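Local coordinates for protein putative peptidase M23 (Pseudomonas aeruginosa PAO1, PDB 2HSI) that is a putative zinc-dependent peptidase of the M23 family, probably a metalloendopeptidase, with a zinc ion bound in its peptidase domain, at residues Q56-L61 and A140-S145; Q220-M225 and V264-A269. All coordinates share one frame; numbering follows the deposited sequence.

Contact 1 of 2, residues Q56-L61 and A140-S145; sequences QGKPVL and AYRRFS
Phe144 reaches Pro59 with its CG anti to the backbone N and beside its own carbonyl carbon (chi1 -167°), which brings the ring onto the pyrrolidine of Pro59. Across this contact the antiparallel sheet of the M23 N-terminal domain, at the start of its strand 58-64, meets the segment that leaves helix 127-141. The main contact is a CH-pi interaction: Pro59 CB stands 3.5 Å from the centroid of the Phe144 ring, almost on the ring normal (9° off). Pro59 CG lies nearer the root of the ring, 3.6 Å from Phe144 CG, so two carbons of the proline cover one aromatic face. The two side chains point in opposite directions and slide past each other. The ring also meets strand backbone, with Phe144 CE1 3.5 Å from Pro59 O. No hydrogen bond joins the two segments directly; the contact rests largely on van der Waals and CH-pi packing.

A polar fringe lies at Lys58 and Arg142, whose side chains run out to a common partner. Lys58 NZ and Arg142 NE both form salt bridges with Asp268 OD2, and this shared carboxylate oxygen probably offsets the proximity of two positive groups, Lys58 NZ being 4.6 Å from Arg142 NH2. Lys58 CE comes within 4.4 Å of Arg142 NE, approaching the guanidinium obliquely. On the other flank, the Phe144 ring turns its edge to Leu61 N and to Val60 O, the latter lying near the ring plane, 3.4 Å from Phe144 CZ.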
loop_
_atom_site.group_PDB
_atom_site.type_symbol
_atom_site.label_atom_id
_atom_site.label_comp_id
_atom_site.label_asym_id
_atom_site.label_seq_id
_atom_site.Cartn_x
_atom_site.Cartn_y
_atom_site.Cartn_z
ATOM N N GLN A 56 11.298 -4.619 -10.787
ATOM C CA GLN A 56 11.599 -3.379 -11.529
ATOM C C GLN A 56 12.580 -2.470 -10.766
ATOM O O GLN A 56 12.470 -1.244 -10.810
ATOM C CB GLN A 56 10.298 -2.641 -11.919
ATOM C CG GLN A 56 9.267 -3.541 -12.635
ATOM C CD GLN A 56 7.891 -2.902 -12.835
ATOM O OE1 GLN A 56 7.353 -2.236 -11.950
ATOM N NE2 GLN A 56 7.302 -3.143 -13.999
ATOM N N GLY A 57 13.518 -3.087 -10.046
ATOM C CA GLY A 57 14.533 -2.351 -9.273
ATOM C C GLY A 57 14.111 -1.888 -7.879
ATOM O O GLY A 57 14.907 -1.304 -7.154
ATOM N N LYS A 58 12.861 -2.145 -7.512
ATOM C CA LYS A 58 12.291 -1.711 -6.234
ATOM C C LYS A 58 12.213 -2.896 -5.273
ATOM O O LYS A 58 11.747 -3.960 -5.670
ATOM C CB LYS A 58 10.877 -1.169 -6.446
ATOM C CG LYS A 58 10.729 -0.082 -7.540
ATOM C CD LYS A 58 10.824 1.322 -6.961
ATOM C CE LYS A 58 10.789 2.411 -8.046
ATOM N NZ LYS A 58 9.452 2.576 -8.685
ATOM N N PRO A 59 12.635 -2.707 -4.001
ATOM C CA PRO A 59 12.561 -3.795 -3.014
ATOM C C PRO A 59 11.124 -4.212 -2.707
ATOM O O PRO A 59 10.226 -3.362 -2.641
ATOM C CB PRO A 59 13.266 -3.201 -1.780
ATOM C CG PRO A 59 13.152 -1.738 -1.939
ATOM C CD PRO A 59 13.221 -1.485 -3.419
ATOM N N VAL A 60 10.924 -5.518 -2.525
ATOM C CA VAL A 60 9.612 -6.137 -2.425
ATOM C C VAL A 60 9.433 -6.838 -1.067
ATOM O O VAL A 60 10.393 -7.384 -0.525
ATOM C CB VAL A 60 9.432 -7.159 -3.597
ATOM C CG1 VAL A 60 8.262 -8.086 -3.390
ATOM C CG2 VAL A 60 9.308 -6.422 -4.911
ATOM N N LEU A 61 8.205 -6.801 -0.544
ATOM C CA LEU A 61 7.796 -7.499 0.693
ATOM C C LEU A 61 8.011 -9.014 0.612
ATOM O O LEU A 61 7.505 -9.690 -0.296
ATOM C CB LEU A 61 6.324 -7.200 1.004
ATOM C CG LEU A 61 5.577 -7.980 2.103
ATOM C CD1 LEU A 61 6.246 -7.764 3.435
ATOM C CD2 LEU A 61 4.116 -7.561 2.172
ATOM N N ALA A 140 8.023 8.886 0.355
ATOM C CA ALA A 140 7.342 8.072 1.377
ATOM C C ALA A 140 6.938 6.680 0.870
ATOM O O ALA A 140 7.155 5.675 1.550
ATOM C CB ALA A 140 6.140 8.793 1.923
ATOM N N TYR A 141 6.366 6.617 -0.328
ATOM C CA TYR A 141 6.028 5.321 -0.929
ATOM C C TYR A 141 7.240 4.414 -1.185
ATOM O O TYR A 141 7.099 3.187 -1.227
ATOM C CB TYR A 141 5.266 5.524 -2.226
ATOM C CG TYR A 141 3.830 5.975 -2.079
ATOM C CD1 TYR A 141 2.918 5.288 -1.258
ATOM C CD2 TYR A 141 3.368 7.061 -2.811
ATOM C CE1 TYR A 141 1.581 5.699 -1.168
ATOM C CE2 TYR A 141 2.059 7.472 -2.732
ATOM C CZ TYR A 141 1.166 6.799 -1.915
ATOM O OH TYR A 141 -0.127 7.258 -1.864
ATOM N N ARG A 142 8.419 5.023 -1.343
ATOM C CA ARG A 142 9.656 4.296 -1.608
ATOM C C ARG A 142 10.400 3.877 -0.344
ATOM O O ARG A 142 11.427 3.215 -0.431
ATOM C CB ARG A 142 10.579 5.114 -2.514
ATOM C CG ARG A 142 10.082 5.152 -3.939
ATOM C CD ARG A 142 10.736 6.236 -4.761
ATOM N NE ARG A 142 10.105 6.296 -6.075
ATOM C CZ ARG A 142 10.453 7.131 -7.050
ATOM N NH1 ARG A 142 11.428 8.013 -6.872
ATOM N NH2 ARG A 142 9.804 7.094 -8.204
ATOM N N ARG A 143 9.882 4.253 0.825
ATOM C CA ARG A 143 10.442 3.766 2.087
ATOM C C ARG A 143 10.342 2.230 2.191
ATOM O O ARG A 143 9.292 1.644 1.904
ATOM C CB ARG A 143 9.762 4.424 3.282
ATOM C CG ARG A 143 10.517 4.217 4.588
ATOM C CD ARG A 143 9.547 4.181 5.737
ATOM N NE ARG A 143 10.172 4.021 7.053
ATOM C CZ ARG A 143 10.672 5.020 7.781
ATOM N NH1 ARG A 143 10.649 6.271 7.326
ATOM N NH2 ARG A 143 11.195 4.766 8.974
ATOM N N PHE A 144 11.451 1.591 2.547
ATOM C CA PHE A 144 11.481 0.141 2.709
ATOM C C PHE A 144 12.099 -0.211 4.066
ATOM O O PHE A 144 13.289 -0.477 4.169
ATOM C CB PHE A 144 12.237 -0.533 1.544
ATOM C CG PHE A 144 12.037 -2.031 1.471
ATOM C CD1 PHE A 144 10.912 -2.572 0.844
ATOM C CD2 PHE A 144 12.962 -2.900 2.040
ATOM C CE1 PHE A 144 10.734 -3.975 0.784
ATOM C CE2 PHE A 144 12.784 -4.283 2.000
ATOM C CZ PHE A 144 11.670 -4.816 1.373
ATOM N N SER A 145 11.268 -0.220 5.101
ATOM C CA SER A 145 11.727 -0.529 6.449
ATOM C C SER A 145 11.761 -2.061 6.629
ATOM O O SER A 145 11.059 -2.763 5.910
ATOM C CB SER A 145 10.806 0.150 7.471
ATOM O OG SER A 145 9.490 -0.370 7.389
#

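Contact 2 of 2, residues Q220-M225 and V264-A269; sequences QGFISM and VSLNDA
Strands 222-225 and 264-266 run antiparallel, their axes 4.8 Å apart, and Ile223 and Ser265 form a hydrogen-bonded pair: Ile223 N donates to Ser265 O (3.0 Å) and Ser265 N to Ile223 O (2.8 Å), both bonds nearly straight. Ser224 and Val264 follow as a non-hydrogen-bonded pair. Phe222, its CG anti to the backbone N (chi1 -173°), lies side by side with Leu266, and Phe222 CD1 is 3.6 Å from Leu266 CD2. Farther along the ring, Val264 CG1 meets the edge at Phe222 CE1, 3.7 Å away. Phe276 of helix 273-277 packs against all three residues. Toward the turn, direct pairing gives way to water. One molecule bridges Gln220 O and Asn267 N; another donates to Gly221 O, 2.6 Å away, and accepts from Ser265 OG and Asp268 N. Ser265 OG also bonds Arg270. Beyond the strand end, Leu266 and Ala269 exchange two backbone hydrogen bonds, closing a tight two-residue beta-hairpin turn at Asn267 and Asp268. The side chain of Val264 is about 9 Å from that of His261, and the pairing belongs to the central antiparallel sheet of the M23 peptidase fold, whose strand 260-266 carries this zinc ligand.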
loop_
_atom_site.group_PDB
_atom_site.type_symbol
_atom_site.label_atom_id
_atom_site.label_comp_id
_atom_site.label_asym_id
_atom_site.label_seq_id
_atom_site.Cartn_x
_atom_site.Cartn_y
_atom_site.Cartn_z
ATOM N N GLN A 220 8.328 -3.054 5.065
ATOM C CA GLN A 220 8.823 -3.597 3.785
ATOM C C GLN A 220 8.036 -3.099 2.568
ATOM O O GLN A 220 7.615 -3.881 1.712
ATOM C CB GLN A 220 8.918 -5.137 3.812
ATOM C CG GLN A 220 9.951 -5.679 4.797
ATOM C CD GLN A 220 10.282 -7.143 4.580
ATOM O OE1 GLN A 220 10.219 -7.660 3.464
ATOM N NE2 GLN A 220 10.674 -7.814 5.655
ATOM N N GLY A 221 7.845 -1.790 2.531
ATOM C CA GLY A 221 7.190 -1.114 1.420
ATOM C C GLY A 221 5.678 -1.203 1.367
ATOM O O GLY A 221 5.061 -0.601 0.485
ATOM N N PHE A 222 5.087 -1.968 2.289
ATOM C CA PHE A 222 3.643 -2.149 2.376
ATOM C C PHE A 222 3.103 -0.946 3.127
ATOM O O PHE A 222 3.301 -0.823 4.331
ATOM C CB PHE A 222 3.335 -3.442 3.138
ATOM C CG PHE A 222 1.880 -3.847 3.154
ATOM C CD1 PHE A 222 1.017 -3.532 2.109
ATOM C CD2 PHE A 222 1.391 -4.633 4.210
ATOM C CE1 PHE A 222 -0.309 -3.957 2.127
ATOM C CE2 PHE A 222 0.067 -5.059 4.241
ATOM C CZ PHE A 222 -0.784 -4.726 3.201
ATOM N N ILE A 223 2.440 -0.049 2.403
ATOM C CA ILE A 223 2.126 1.296 2.926
ATOM C C ILE A 223 0.662 1.678 2.654
ATOM O O ILE A 223 0.173 1.525 1.521
ATOM C CB ILE A 223 3.117 2.352 2.328
ATOM C CG1 ILE A 223 4.540 2.154 2.904
ATOM C CG2 ILE A 223 2.627 3.824 2.544
ATOM C CD1 ILE A 223 5.652 2.814 2.119
ATOM N N SER A 224 -0.035 2.169 3.684
ATOM C CA SER A 224 -1.343 2.812 3.496
ATOM C C SER A 224 -1.197 4.330 3.492
ATOM O O SER A 224 -0.436 4.897 4.280
ATOM C CB SER A 224 -2.342 2.410 4.581
ATOM O OG SER A 224 -2.774 1.069 4.414
ATOM N N MET A 225 -1.932 4.977 2.600
ATOM C CA MET A 225 -2.011 6.432 2.578
ATOM C C MET A 225 -3.479 6.824 2.676
ATOM O O MET A 225 -4.348 6.160 2.091
ATOM C CB MET A 225 -1.356 6.993 1.308
ATOM C CG MET A 225 -1.428 8.527 1.137
ATOM S SD MET A 225 -3.013 9.104 0.472
ATOM C CE MET A 225 -2.442 10.269 -0.771
ATOM N N VAL A 264 -3.206 1.934 -1.186
ATOM C CA VAL A 264 -2.311 0.876 -0.703
ATOM C C VAL A 264 -1.173 0.730 -1.700
ATOM O O VAL A 264 -1.406 0.616 -2.903
ATOM C CB VAL A 264 -3.022 -0.487 -0.508
ATOM C CG1 VAL A 264 -1.997 -1.608 -0.219
ATOM C CG2 VAL A 264 -4.028 -0.414 0.627
ATOM N N SER A 265 0.054 0.753 -1.192
ATOM C CA SER A 265 1.232 0.618 -2.022
ATOM C C SER A 265 2.050 -0.600 -1.592
ATOM O O SER A 265 2.106 -0.947 -0.409
ATOM C CB SER A 265 2.063 1.896 -1.953
ATOM O OG SER A 265 3.143 1.917 -2.882
ATOM N N LEU A 266 2.665 -1.242 -2.578
ATOM C CA LEU A 266 3.632 -2.321 -2.374
ATOM C C LEU A 266 4.723 -2.091 -3.394
ATOM O O LEU A 266 4.426 -1.855 -4.569
ATOM C CB LEU A 266 3.004 -3.694 -2.640
ATOM C CG LEU A 266 2.138 -4.382 -1.581
ATOM C CD1 LEU A 266 1.313 -5.478 -2.246
ATOM C CD2 LEU A 266 3.001 -4.970 -0.473
ATOM N N ASN A 267 5.975 -2.160 -2.951
ATOM C CA ASN A 267 7.154 -1.906 -3.799
ATOM C C ASN A 267 7.010 -0.703 -4.734
ATOM O O ASN A 267 7.308 -0.794 -5.925
ATOM C CB ASN A 267 7.625 -3.166 -4.573
ATOM C CG ASN A 267 6.503 -3.873 -5.331
ATOM O OD1 ASN A 267 5.866 -4.779 -4.801
ATOM N ND2 ASN A 267 6.233 -3.434 -6.560
ATOM N N ASP A 268 6.533 0.414 -4.174
ATOM C CA ASP A 268 6.275 1.651 -4.928
ATOM C C ASP A 268 5.309 1.472 -6.113
ATOM O O ASP A 268 5.479 2.087 -7.178
ATOM C CB ASP A 268 7.586 2.323 -5.357
ATOM C CG ASP A 268 7.401 3.777 -5.800
ATOM O OD1 ASP A 268 6.472 4.453 -5.310
ATOM O OD2 ASP A 268 8.205 4.235 -6.644
ATOM N N ALA A 269 4.302 0.618 -5.915
ATOM C CA ALA A 269 3.231 0.441 -6.875
ATOM C C ALA A 269 1.898 0.547 -6.148
ATOM O O ALA A 269 1.625 -0.237 -5.225
ATOM C CB ALA A 269 3.358 -0.910 -7.568
HETATM O O HOH W 1 6.236 -3.627 -0.583
HETATM O O HOH W 2 5.288 1.058 -1.496
#

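How the contacts relate
Contact 2 lies in the buried core of the peptidase sheet, about 3 Å from the chain centre, whereas contact 1 is partly buried and joins the segment leaving helix 127-141 to strand 58-64 of the N-terminal sheet. Their chemistry differs accordingly: paired backbone amides, bridging waters and aliphatic-aromatic packing in contact 2, proline-aromatic packing with a charged fringe in contact 1. Their centres are about 7 Å apart and they touch directly. The acidic partner of that fringe belongs to the turn of contact 2, while Ser145 O probably accepts a hydrogen bond from Gln220 N at 2.9 Å. With Asn267 packing on Pro59 and Asp268 meeting Arg142, the turn touches both segments of contact 1.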